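Local atomic coordinates of catechol 2,3-dioxygenase (Pseudomonas sp. KL28, PDB entry 3HPY), a protein that probably catalyses the iron-dependent extradiol ring cleavage of catechol by dioxygen, giving 2-hydroxy-6-oxohexa-2,4-dienoate in the breakdown of aromatic hydrocarbons. Residues 79-82 / 83-87; 258-261 / 262-266; 16-19 / 20-23; 286-289 / 290-293. One frame throughout, in Å; residues are numbered along the deposited sequence.

Contact 1: 79-82 / 83-87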
loop_
_atom_site.group_PDB
_atom_site.type_symbol
_atom_site.label_atom_id
_atom_site.label_comp_id
_atom_site.label_asym_id
_atom_site.label_seq_id
_atom_site.Cartn_x
_atom_site.Cartn_y
_atom_site.Cartn_z
ATOM N N LEU C 79 33.460 -8.263 21.402
ATOM C CA LEU C 79 34.227 -8.920 20.351
ATOM C C LEU C 79 35.213 -9.918 20.959
ATOM O O LEU C 79 35.199 -11.102 20.616
ATOM C CB LEU C 79 34.984 -7.881 19.523
ATOM C CG LEU C 79 35.630 -8.360 18.221
ATOM C CD1 LEU C 79 34.548 -8.896 17.293
ATOM C CD2 LEU C 79 36.379 -7.211 17.547
ATOM N N GLU C 80 36.060 -9.435 21.866
ATOM C CA GLU C 80 37.049 -10.287 22.526
ATOM C C GLU C 80 36.331 -11.446 23.203
ATOM O O GLU C 80 36.727 -12.604 23.088
ATOM C CB GLU C 80 37.820 -9.490 23.580
ATOM C CG GLU C 80 38.545 -8.264 23.051
ATOM C CD GLU C 80 39.538 -8.600 21.957
ATOM O OE1 GLU C 80 39.993 -9.766 21.910
ATOM O OE2 GLU C 80 39.870 -7.702 21.154
ATOM N N LYS C 81 35.264 -11.109 23.912
ATOM C CA LYS C 81 34.456 -12.078 24.637
ATOM C C LYS C 81 33.996 -13.220 23.720
ATOM O O LYS C 81 34.148 -14.400 24.051
ATOM C CB LYS C 81 33.262 -11.342 25.242
ATOM C CG LYS C 81 32.621 -12.022 26.426
ATOM C CD LYS C 81 31.570 -13.018 26.001
ATOM C CE LYS C 81 30.820 -13.542 27.217
ATOM N NZ LYS C 81 29.784 -14.546 26.837
ATOM N N LEU C 82 33.447 -12.871 22.560
ATOM C CA LEU C 82 32.978 -13.878 21.617
ATOM C C LEU C 82 34.115 -14.675 20.974
ATOM O O LEU C 82 33.998 -15.887 20.786
ATOM C CB LEU C 82 32.097 -13.216 20.557
ATOM C CG LEU C 82 30.796 -12.741 21.208
ATOM C CD1 LEU C 82 30.078 -11.749 20.309
ATOM C CD2 LEU C 82 29.925 -13.952 21.510
ATOM N N ASP C 83 35.213 -14.006 20.638
ATOM C CA ASP C 83 36.356 -14.710 20.060
ATOM C C ASP C 83 36.722 -15.831 21.043
ATOM O O ASP C 83 36.871 -16.985 20.649
ATOM C CB ASP C 83 37.536 -13.741 19.873
ATOM C CG ASP C 83 38.734 -14.377 19.155
ATOM O OD1 ASP C 83 39.814 -13.752 19.172
ATOM O OD2 ASP C 83 38.605 -15.478 18.574
ATOM N N ALA C 84 36.829 -15.494 22.331
ATOM C CA ALA C 84 37.186 -16.474 23.362
ATOM C C ALA C 84 36.203 -17.633 23.478
ATOM O O ALA C 84 36.609 -18.783 23.654
ATOM C CB ALA C 84 37.321 -15.790 24.712
ATOM N N ASP C 85 34.911 -17.330 23.388
ATOM C CA ASP C 85 33.883 -18.361 23.487
ATOM C C ASP C 85 33.924 -19.278 22.269
ATOM O O ASP C 85 33.568 -20.450 22.353
ATOM C CB ASP C 85 32.496 -17.728 23.606
ATOM C CG ASP C 85 32.374 -16.801 24.807
ATOM O OD1 ASP C 85 32.920 -17.138 25.881
ATOM O OD2 ASP C 85 31.723 -15.740 24.685
ATOM N N LEU C 86 34.350 -18.735 21.133
ATOM C CA LEU C 86 34.440 -19.531 19.915
ATOM C C LEU C 86 35.602 -20.513 20.045
ATOM O O LEU C 86 35.507 -21.668 19.625
ATOM C CB LEU C 86 34.647 -18.628 18.696
ATOM C CG LEU C 86 33.419 -17.844 18.219
ATOM C CD1 LEU C 86 33.852 -16.757 17.248
ATOM C CD2 LEU C 86 32.415 -18.792 17.572
ATOM N N GLN C 87 36.699 -20.059 20.636
ATOM C CA GLN C 87 37.848 -20.939 20.801
ATOM C C GLN C 87 37.578 -21.975 21.885
ATOM O O GLN C 87 37.930 -23.139 21.728
ATOM C CB GLN C 87 39.097 -20.136 21.143
ATOM C CG GLN C 87 39.396 -19.032 20.167
ATOM C CD GLN C 87 40.719 -18.387 20.453
ATOM O OE1 GLN C 87 40.856 -17.166 20.389
ATOM N NE2 GLN C 87 41.715 -19.205 20.768
#

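Contact 2: 258-261 / 262-266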
loop_
_atom_site.group_PDB
_atom_site.type_symbol
_atom_site.label_atom_id
_atom_site.label_comp_id
_atom_site.label_asym_id
_atom_site.label_seq_id
_atom_site.Cartn_x
_atom_site.Cartn_y
_atom_site.Cartn_z
ATOM N N ALA C 258 15.815 -12.292 -7.442
ATOM C CA ALA C 258 16.364 -11.912 -8.729
ATOM C C ALA C 258 17.831 -12.279 -8.762
ATOM O O ALA C 258 18.400 -12.677 -7.744
ATOM C CB ALA C 258 16.194 -10.419 -8.950
ATOM N N TRP C 259 18.452 -12.144 -9.930
ATOM C CA TRP C 259 19.864 -12.470 -10.049
ATOM C C TRP C 259 20.676 -11.268 -10.437
ATOM O O TRP C 259 20.216 -10.411 -11.189
ATOM C CB TRP C 259 20.078 -13.564 -11.097
ATOM C CG TRP C 259 19.845 -14.913 -10.563
ATOM C CD1 TRP C 259 20.616 -15.576 -9.651
ATOM C CD2 TRP C 259 18.734 -15.762 -10.853
ATOM N NE1 TRP C 259 20.047 -16.792 -9.352
ATOM C CE2 TRP C 259 18.891 -16.929 -10.076
ATOM C CE3 TRP C 259 17.619 -15.650 -11.696
ATOM C CZ2 TRP C 259 17.972 -17.979 -10.113
ATOM C CZ3 TRP C 259 16.707 -16.695 -11.736
ATOM C CH2 TRP C 259 16.889 -17.846 -10.949
ATOM N N ASP C 260 21.891 -11.176 -9.922
ATOM C CA ASP C 260 22.680 -10.052 -10.343
ATOM C C ASP C 260 23.444 -10.506 -11.600
ATOM O O ASP C 260 23.489 -11.696 -11.920
ATOM C CB ASP C 260 23.541 -9.525 -9.177
ATOM C CG ASP C 260 24.861 -10.239 -9.013
ATOM O OD1 ASP C 260 25.018 -11.381 -9.501
ATOM O OD2 ASP C 260 25.747 -9.636 -8.363
ATOM N N PRO C 261 23.994 -9.553 -12.362
ATOM C CA PRO C 261 24.746 -9.780 -13.606
ATOM C C PRO C 261 25.727 -10.957 -13.636
ATOM O O PRO C 261 26.037 -11.478 -14.708
ATOM C CB PRO C 261 25.442 -8.443 -13.838
ATOM C CG PRO C 261 24.491 -7.461 -13.227
ATOM C CD PRO C 261 24.069 -8.140 -11.954
ATOM N N SER C 262 26.219 -11.369 -12.471
ATOM C CA SER C 262 27.157 -12.487 -12.392
ATOM C C SER C 262 26.456 -13.764 -11.938
ATOM O O SER C 262 27.075 -14.816 -11.857
ATOM C CB SER C 262 28.290 -12.178 -11.405
ATOM O OG SER C 262 28.952 -10.972 -11.729
ATOM N N GLY C 263 25.168 -13.676 -11.631
ATOM C CA GLY C 263 24.457 -14.859 -11.184
ATOM C C GLY C 263 24.277 -14.962 -9.675
ATOM O O GLY C 263 23.778 -15.964 -9.166
ATOM N N ASN C 264 24.691 -13.933 -8.948
ATOM C CA ASN C 264 24.515 -13.923 -7.504
ATOM C C ASN C 264 23.060 -13.544 -7.229
ATOM O O ASN C 264 22.626 -12.439 -7.568
ATOM C CB ASN C 264 25.426 -12.884 -6.857
ATOM C CG ASN C 264 26.894 -13.202 -7.028
ATOM O OD1 ASN C 264 27.686 -12.337 -7.415
ATOM N ND2 ASN C 264 27.272 -14.440 -6.728
ATOM N N ARG C 265 22.311 -14.453 -6.617
ATOM C CA ARG C 265 20.920 -14.184 -6.287
ATOM C C ARG C 265 20.838 -13.229 -5.096
ATOM O O ARG C 265 21.599 -13.348 -4.130
ATOM C CB ARG C 265 20.192 -15.480 -5.921
ATOM C CG ARG C 265 18.728 -15.268 -5.543
ATOM C CD ARG C 265 18.067 -16.512 -4.949
ATOM N NE ARG C 265 17.839 -17.584 -5.918
ATOM C CZ ARG C 265 18.476 -18.751 -5.897
ATOM N NH1 ARG C 265 19.381 -18.992 -4.959
ATOM N NH2 ARG C 265 18.197 -19.683 -6.798
ATOM N N PHE C 266 19.922 -12.272 -5.172
ATOM C CA PHE C 266 19.714 -11.349 -4.070
ATOM C C PHE C 266 18.209 -11.311 -3.823
ATOM O O PHE C 266 17.426 -11.852 -4.615
ATOM C CB PHE C 266 20.255 -9.955 -4.403
ATOM C CG PHE C 266 19.496 -9.238 -5.483
ATOM C CD1 PHE C 266 18.449 -8.376 -5.162
ATOM C CD2 PHE C 266 19.831 -9.411 -6.820
ATOM C CE1 PHE C 266 17.754 -7.698 -6.154
ATOM C CE2 PHE C 266 19.140 -8.735 -7.815
ATOM C CZ PHE C 266 18.101 -7.877 -7.482
#

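Contact 3: 16-19 / 20-23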
loop_
_atom_site.group_PDB
_atom_site.type_symbol
_atom_site.label_atom_id
_atom_site.label_comp_id
_atom_site.label_asym_id
_atom_site.label_seq_id
_atom_site.Cartn_x
_atom_site.Cartn_y
_atom_site.Cartn_z
ATOM N N VAL C 16 31.962 -10.849 -8.093
ATOM C CA VAL C 16 31.260 -10.799 -9.368
ATOM C C VAL C 16 32.246 -11.039 -10.513
ATOM O O VAL C 16 33.434 -10.737 -10.395
ATOM C CB VAL C 16 30.570 -9.432 -9.581
ATOM C CG1 VAL C 16 29.385 -9.287 -8.635
ATOM C CG2 VAL C 16 31.561 -8.316 -9.356
ATOM N N LEU C 17 31.747 -11.592 -11.613
ATOM C CA LEU C 17 32.573 -11.879 -12.784
ATOM C C LEU C 17 33.056 -10.592 -13.461
ATOM O O LEU C 17 34.193 -10.523 -13.932
ATOM C CB LEU C 17 31.776 -12.712 -13.786
ATOM C CG LEU C 17 31.014 -13.923 -13.232
ATOM C CD1 LEU C 17 30.124 -14.519 -14.316
ATOM C CD2 LEU C 17 31.998 -14.957 -12.716
ATOM N N ASN C 18 32.186 -9.586 -13.525
ATOM C CA ASN C 18 32.535 -8.307 -14.138
ATOM C C ASN C 18 32.286 -7.183 -13.144
ATOM O O ASN C 18 31.144 -6.802 -12.881
ATOM C CB ASN C 18 31.706 -8.063 -15.403
ATOM C CG ASN C 18 32.187 -6.852 -16.194
ATOM O OD1 ASN C 18 32.304 -5.743 -15.665
ATOM N ND2 ASN C 18 32.463 -7.064 -17.472
ATOM N N LEU C 19 33.370 -6.651 -12.600
ATOM C CA LEU C 19 33.289 -5.580 -11.618
ATOM C C LEU C 19 32.506 -4.378 -12.136
ATOM O O LEU C 19 31.602 -3.886 -11.460
ATOM C CB LEU C 19 34.697 -5.142 -11.216
ATOM C CG LEU C 19 34.975 -5.016 -9.719
ATOM C CD1 LEU C 19 36.404 -4.537 -9.512
ATOM C CD2 LEU C 19 33.999 -4.053 -9.087
ATOM N N GLU C 20 32.853 -3.908 -13.331
ATOM C CA GLU C 20 32.178 -2.752 -13.915
ATOM C C GLU C 20 30.672 -2.881 -13.962
ATOM O O GLU C 20 29.958 -1.978 -13.532
ATOM C CB GLU C 20 32.689 -2.473 -15.329
ATOM C CG GLU C 20 33.865 -1.528 -15.356
ATOM C CD GLU C 20 35.043 -2.054 -14.568
ATOM O OE1 GLU C 20 35.766 -1.228 -13.967
ATOM O OE2 GLU C 20 35.252 -3.290 -14.558
ATOM N N GLU C 21 30.170 -3.989 -14.487
ATOM C CA GLU C 21 28.733 -4.101 -14.543
ATOM C C GLU C 21 28.152 -4.413 -13.163
ATOM O O GLU C 21 26.965 -4.198 -12.922
ATOM C CB GLU C 21 28.294 -5.085 -15.654
ATOM C CG GLU C 21 28.627 -6.552 -15.509
ATOM C CD GLU C 21 28.317 -7.340 -16.792
ATOM O OE1 GLU C 21 27.260 -7.104 -17.415
ATOM O OE2 GLU C 21 29.130 -8.208 -17.173
ATOM N N GLY C 22 29.003 -4.873 -12.247
ATOM C CA GLY C 22 28.556 -5.138 -10.892
ATOM C C GLY C 22 28.390 -3.794 -10.193
ATOM O O GLY C 22 27.462 -3.598 -9.409
ATOM N N ILE C 23 29.293 -2.859 -10.486
ATOM C CA ILE C 23 29.242 -1.519 -9.901
ATOM C C ILE C 23 27.955 -0.819 -10.340
ATOM O O ILE C 23 27.190 -0.317 -9.514
ATOM C CB ILE C 23 30.453 -0.656 -10.352
ATOM C CG1 ILE C 23 31.752 -1.231 -9.774
ATOM C CG2 ILE C 23 30.278 0.790 -9.897
ATOM C CD1 ILE C 23 32.994 -0.408 -10.110
#

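Contact 4: 286-289 / 290-293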
loop_
_atom_site.group_PDB
_atom_site.type_symbol
_atom_site.label_atom_id
_atom_site.label_comp_id
_atom_site.label_asym_id
_atom_site.label_seq_id
_atom_site.Cartn_x
_atom_site.Cartn_y
_atom_site.Cartn_z
ATOM N N TYR C 286 7.878 -30.964 5.888
ATOM C CA TYR C 286 8.574 -31.064 4.605
ATOM C C TYR C 286 7.621 -31.092 3.413
ATOM O O TYR C 286 7.839 -30.394 2.419
ATOM C CB TYR C 286 9.447 -32.326 4.558
ATOM C CG TYR C 286 10.203 -32.512 3.249
ATOM C CD1 TYR C 286 11.368 -31.791 2.982
ATOM C CD2 TYR C 286 9.751 -33.411 2.278
ATOM C CE1 TYR C 286 12.066 -31.960 1.783
ATOM C CE2 TYR C 286 10.440 -33.585 1.075
ATOM C CZ TYR C 286 11.595 -32.859 0.836
ATOM O OH TYR C 286 12.285 -33.031 -0.346
ATOM N N ASP C 287 6.572 -31.903 3.511
ATOM C CA ASP C 287 5.618 -32.037 2.421
ATOM C C ASP C 287 4.948 -30.711 2.094
ATOM O O ASP C 287 4.611 -30.442 0.940
ATOM C CB ASP C 287 4.567 -33.103 2.767
ATOM C CG ASP C 287 3.443 -32.570 3.635
ATOM O OD1 ASP C 287 2.554 -31.875 3.096
ATOM O OD2 ASP C 287 3.448 -32.844 4.853
ATOM N N ASN C 288 4.785 -29.868 3.109
ATOM C CA ASN C 288 4.139 -28.572 2.926
ATOM C C ASN C 288 5.130 -27.433 2.702
ATOM O O ASN C 288 4.783 -26.261 2.813
ATOM C CB ASN C 288 3.273 -28.268 4.147
ATOM C CG ASN C 288 2.200 -27.246 3.858
ATOM O OD1 ASN C 288 2.365 -26.055 4.126
ATOM N ND2 ASN C 288 1.088 -27.706 3.293
ATOM N N PHE C 289 6.356 -27.766 2.348
ATOM C CA PHE C 289 7.353 -26.735 2.169
ATOM C C PHE C 289 7.116 -25.767 0.951
ATOM O O PHE C 289 7.617 -24.637 0.966
ATOM C CB PHE C 289 8.715 -27.454 2.224
ATOM C CG PHE C 289 9.905 -26.587 1.992
ATOM C CD1 PHE C 289 10.272 -25.540 2.873
ATOM C CD2 PHE C 289 10.638 -26.773 0.825
ATOM C CE1 PHE C 289 11.394 -24.702 2.585
ATOM C CE2 PHE C 289 11.744 -25.966 0.515
ATOM C CZ PHE C 289 12.122 -24.909 1.386
ATOM N N ALA C 290 6.307 -26.171 -0.046
ATOM C CA ALA C 290 5.961 -25.315 -1.218
ATOM C C ALA C 290 5.201 -24.061 -0.745
ATOM O O ALA C 290 5.382 -22.960 -1.275
ATOM C CB ALA C 290 5.074 -26.093 -2.218
ATOM N N GLN C 291 4.332 -24.263 0.243
ATOM C CA GLN C 291 3.539 -23.194 0.838
ATOM C C GLN C 291 4.417 -22.291 1.699
ATOM O O GLN C 291 4.164 -21.092 1.818
ATOM C CB GLN C 291 2.429 -23.756 1.727
ATOM C CG GLN C 291 1.350 -22.709 1.941
ATOM C CD GLN C 291 0.258 -23.098 2.917
ATOM O OE1 GLN C 291 -0.897 -22.706 2.743
ATOM N NE2 GLN C 291 0.615 -23.842 3.959
ATOM N N GLY C 292 5.431 -22.891 2.324
ATOM C CA GLY C 292 6.354 -22.150 3.171
ATOM C C GLY C 292 7.291 -21.277 2.355
ATOM O O GLY C 292 7.764 -20.235 2.818
ATOM N N LEU C 293 7.552 -21.738 1.136
ATOM C CA LEU C 293 8.393 -21.074 0.144
ATOM C C LEU C 293 7.469 -20.001 -0.496
ATOM O O LEU C 293 7.697 -18.806 -0.301
ATOM C CB LEU C 293 8.861 -22.135 -0.872
ATOM C CG LEU C 293 10.098 -22.059 -1.770
ATOM C CD1 LEU C 293 9.999 -20.814 -2.612
ATOM C CD2 LEU C 293 11.393 -22.075 -0.949
HETATM O O HOH W 1 6.086 -28.840 -0.556
#

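Contact 1: 79-82 / 83-87
The backbone N of Asp-83 donates to Leu-79 O over 2.9 Å. Ala-84 N to Glu-80 O (3.0 Å), Asp-85 N to Lys-81 O (3.1 Å) and Leu-86 N to Leu-82 O (2.9 Å) repeat the i to i+4 spacing, so residues 79-87 run as unbroken alpha helix. Lys-81 reaches forward along the outer side by one turn. Its chain bends at chi2 (-87°) and is extended from there on, which carries NZ to Asp-85 OD2 at 3.1 Å in a salt bridge. The ammonium meets this oxygen on the syn side, 31° out of the carboxylate plane. Asp-85 points back toward the preceding turn, and its OD2 also lies 2.8 Å from Lys-81 O; both are acceptors, an approach that the ammonium charge probably helps to offset. Leu-86 leans over the turn before it, its CG 3.3 Å from Leu-82 O. Between Glu-80 OE1 and Asp-83 OD1 there are 4.8 Å, and Arg-95 forms salt bridges to both, while Thr-93 bonds the other oxygen of Asp-83. Leu-79, Leu-82 and Leu-86 are buried: Leu-79 touches Val-108 and Leu-120, Leu-82 also meets Leu-120, and Leu-86 rests on Phe-110. The result is an amphipathic helix, with an i to i+4 salt bridge on one side and leucines on the other, packed against the mixed sheet of the N-terminal half in a protein of the vicinal oxygen chelate fold.

Contact 2: 258-261 / 262-266
Trp-259 and Arg-265 lie side by side across the hairpin and point the same way, ring and guanidinium planes turned 49° from each other. Trp-259 NE1 stands over one guanidinium face, offset toward its rim. Nearer the backbone, the same NE1 is 3.7 Å from Arg-265 CB, and near the ends Arg-265 NH2 comes within 3.7 Å of Trp-259 CZ2. The guanidinium is held by Asp-242, through a salt bridge at NE, and by His-215 O, which accepts from NH1. On the other face of the sheet Ala-258 CB packs obliquely on the Phe-266 ring, 3.5 Å from CZ; chi1 of Phe-266 (68°) sets CG between its backbone N and carbonyl carbon and brings the ring back across the strand pair. Asp-260 and Asn-264 also run alongside each other. Asp-260 OD1 is gripped from both faces of its carboxylate plane, by Asn-264 N at 2.6 Å and by Ser-262 N at 3.2 Å, the latter an Asx turn. Gly-263 N to Asp-260 O (2.6 Å) closes the type I turn; Asp-260 N to Asn-264 O (2.8 Å) pairs the strands beyond the G1 bulge at Gly-263, whose phi is positive. Strands 254-259 and 265-270 thus form a tight hairpin leading into the iron ligand Glu-267. Strand 213-220 flanks it on one side and 241-244 on the other; helix 224-236 supplies Met-234 beneath Ala-258 and Phe-266, while helix 19-29 meets the turn through Phe-25 and Tyr-26, whose OH bonds Asp-260 OD2.

Contact 3: 16-19 / 20-23
Asn-18 is the N-cap of helix 19-29, and its OD1 accepts from Glu-21 N at 3.0 Å in a fairly straight bond, 163° at the hydrogen. The donor stands well above the plane of the amide. What makes this possible is the first torsion of Asn-18 (chi1 -171°), which puts the amide beside its own carbonyl carbon, over the first turn. Among backbone bonds, Gly-22 N gives to Asn-18 O at 3.0 Å and Ile-23 N to Leu-19 O at 2.7 Å, starting the regular helical pattern. Two side-chain contacts are van der Waals. The extended chain of Glu-21 crosses Asn-18 at about a right angle, its CG 3.4 Å from Asn-18 CB and its carboxylate plane almost perpendicular to the amide. Leu-19 and Ile-23, one turn apart, touch through CD2 and CG1 (3.7 Å) and share Val-43 of the adjacent strand as a neighbour; Leu-19 also packs on Ile-58. Gly-22 is buried close to Val-16, and a CB there would be tight against Val-16 CG2 and the carbonyl oxygens of Asn-18 and Leu-19. The cap lies where strand 9-16 passes into helix 19-29, in a protein of the vicinal oxygen chelate fold. On the Ile-23 side, CG1 lies beside its own backbone N, only 3.1 Å from Leu-19 O.

Contact 4: 286-289 / 290-293
Asn-288 and Gln-291 meet obliquely at the start of the short helix 289-293, where Asn-288 holds the N-cap position but makes no side-chain capping bond. Its chi1 of -159° puts the amide beside the residue's own carbonyl carbon; from there OD1 takes a weak hydrogen bond from Gln-291 NE2 at 2.8 Å and none from a backbone N-H of the turn. Gln-291 is extended beyond CG, and the two amide planes are 74° apart. Gln-291 CB also touches OD1. Gln-291 OE1 makes a weak hydrogen bond with Ser-235 of a neighbouring subunit, and Asn-288 packs on Asn-135 of another subunit, so this flank looks onto the tetramer contacts. Phe-289 and Leu-293 occupy a different side of the helix. In Phe-289 the ring is trans to the backbone N (chi1 177°) and lies against Met-190; its CZ meets Leu-293 CD2 obliquely at 3.7 Å. Leu-293 CB sits 3.3 Å from Phe-289 O, the acceptor of Leu-293 N (2.9 Å). The Leu-293 side chain lies about 5 Å from the bound 4-methylcatechol, nearest atoms counted, beside the active site. Gly-292 is backbone-bonded to Gly-249 and Val-250. Before the helix, a type I turn is closed by Phe-289 N on Tyr-286 O (3.0 Å). A water joins turn and helix, donating to Asp-287 O at 2.6 Å and accepting from Ala-290 N at 2.7 Å.

In the fold
Along the chain the order is contact 3, contact 1, contact 2, contact 4. The first two belong to the N-terminal half, on helices 19-29 and 76-89 that pack on one mixed sheet, yet their centres are 35 Å apart. Contact 2 lies in the C-terminal sheet beside the iron site, only 11 Å from contact 3 between centres. These two touch: Ser-262 OG probably bonds Leu-17 N at 2.9 Å, and Val-16 packs on Asp-260 and Asn-264, so the two halves meet there. Contacts 2 and 4 approach to about 9 Å between nearest atoms, both near the bound 4-methylcatechol; contact 1 is remote from it.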